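Local coordinates for mucin-like protocadherin (Homo sapiens, PDB 6OAE), which probably links neighbouring microvilli through calcium-dependent heterophilic complexes with CDHR2, its two N-terminal cadherin repeats being the part in this structure, at residues A[119-122]-A[123-126]. Sequence-based numbering, arbitrary orientation.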
loop_
_atom_site.group_PDB
_atom_site.type_symbol
_atom_site.label_atom_id
_atom_site.label_comp_id
_atom_site.label_asym_id
_atom_site.label_seq_id
_atom_site.Cartn_x
_atom_site.Cartn_y
_atom_site.Cartn_z
ATOM N N VAL A 119 21.772 12.796 12.754
ATOM C CA VAL A 119 21.896 14.109 12.056
ATOM C C VAL A 119 20.641 14.371 11.213
ATOM O O VAL A 119 20.311 15.556 10.995
ATOM C CB VAL A 119 23.202 14.146 11.233
ATOM C CG1 VAL A 119 23.258 15.294 10.253
ATOM C CG2 VAL A 119 24.417 14.188 12.160
ATOM N N ILE A 120 19.973 13.326 10.713
ATOM C CA ILE A 120 18.663 13.469 10.006
ATOM C C ILE A 120 17.731 12.443 10.637
ATOM O O ILE A 120 18.015 11.251 10.591
ATOM C CB ILE A 120 18.757 13.283 8.484
ATOM C CG1 ILE A 120 19.894 14.101 7.864
ATOM C CG2 ILE A 120 17.421 13.633 7.851
ATOM C CD1 ILE A 120 20.106 13.854 6.371
ATOM N N PRO A 121 16.598 12.859 11.232
ATOM C CA PRO A 121 15.667 11.907 11.808
ATOM C C PRO A 121 14.858 11.243 10.678
ATOM O O PRO A 121 14.755 11.782 9.562
ATOM C CB PRO A 121 14.824 12.795 12.728
ATOM C CG PRO A 121 14.737 14.083 11.947
ATOM C CD PRO A 121 16.120 14.248 11.356
ATOM N N GLU A 122 14.319 10.072 11.003
ATOM C CA GLU A 122 13.455 9.223 10.132
ATOM C C GLU A 122 12.388 10.091 9.425
ATOM O O GLU A 122 12.146 9.884 8.224
ATOM C CB GLU A 122 12.877 8.109 11.012
ATOM C CG GLU A 122 12.571 6.847 10.267
ATOM C CD GLU A 122 12.020 5.691 11.096
ATOM O OE1 GLU A 122 11.214 4.906 10.542
ATOM O OE2 GLU A 122 12.408 5.555 12.267
ATOM N N THR A 123 11.785 11.056 10.127
ATOM C CA THR A 123 10.686 11.926 9.612
ATOM C C THR A 123 11.121 12.750 8.382
ATOM O O THR A 123 10.253 13.057 7.528
ATOM C CB THR A 123 10.156 12.836 10.728
ATOM O OG1 THR A 123 11.269 13.489 11.338
ATOM C CG2 THR A 123 9.381 12.071 11.782
ATOM N N GLN A 124 12.391 13.114 8.287
ATOM C CA GLN A 124 12.922 13.940 7.177
ATOM C C GLN A 124 13.315 13.065 5.982
ATOM O O GLN A 124 13.440 13.649 4.884
ATOM C CB GLN A 124 14.086 14.798 7.665
ATOM C CG GLN A 124 13.626 15.936 8.574
ATOM C CD GLN A 124 14.748 16.801 9.089
ATOM O OE1 GLN A 124 15.815 16.924 8.471
ATOM N NE2 GLN A 124 14.505 17.440 10.228
ATOM N N LEU A 125 13.508 11.743 6.158
ATOM C CA LEU A 125 13.960 10.858 5.040
ATOM C C LEU A 125 12.876 9.893 4.578
ATOM O O LEU A 125 12.994 9.467 3.453
ATOM C CB LEU A 125 15.201 10.056 5.465
ATOM C CG LEU A 125 16.459 10.880 5.736
ATOM C CD1 LEU A 125 17.692 9.979 5.837
ATOM C CD2 LEU A 125 16.675 11.906 4.651
ATOM N N GLN A 126 11.898 9.558 5.404
ATOM C CA GLN A 126 10.965 8.439 5.112
ATOM C C GLN A 126 10.157 8.728 3.843
ATOM O O GLN A 126 9.812 9.901 3.559
ATOM C CB GLN A 126 10.082 8.100 6.309
ATOM C CG GLN A 126 9.115 9.203 6.721
ATOM C CD GLN A 126 8.532 8.921 8.085
ATOM O OE1 GLN A 126 8.782 7.874 8.688
ATOM N NE2 GLN A 126 7.741 9.859 8.588
HETATM O O HOH W 1 18.275 17.347 10.014
#
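The carboxamide of Q124 offers one face to the ring of P121: P121 CD sits nearly straight above Q124 CD, at 3.7 Å, and P121 CG is shifted toward NE2, over the same face. The ring comes edge-on and tilted, so this is van der Waals contact of C-H groups over an amide. On that same face, toward the oxygen end, I120 CG2 comes within 3.7 Å of Q124 OE1. A water, tilted from the amide plane, donates to Q124 OE1 and to V119 O. T123 OG1 touches the proline ring as well, 3.6 Å from P121 CG. An alanine in place of P121 would keep neither CG nor CD, and the Q124 amide, left without its covering ring, would probably turn more freely.

Inward, I120 CG2 stands anti to the backbone N (CG1 at chi1 -48°), which aims it at L125 CG, 3.6 Å away; the two side chains meet at about a right angle. The bend itself is backbone-bonded. Q124 N reaches P121 O at 3.0 Å from above the carbonyl plane. E122 O accepts twice, from L125 N at 3.1 Å and, nearly in line with its C=O, from Q126 N at 2.8 Å.

V119 and I120 form a classic beta bulge opposite L161 on strand 158-163, and K105 NZ, from strand 104-110, hydrogen-bonds to Q124 O. This short, weakly bonded helical turn comes directly after edge strand 118-120 of the second cadherin repeat. Its chemistry divides cleanly: main-chain bonds set the turn, apolar I120 and L125 bury its inner side, and at the exposed Q124 the proline contact and the water probably restrict the rotation of the amide.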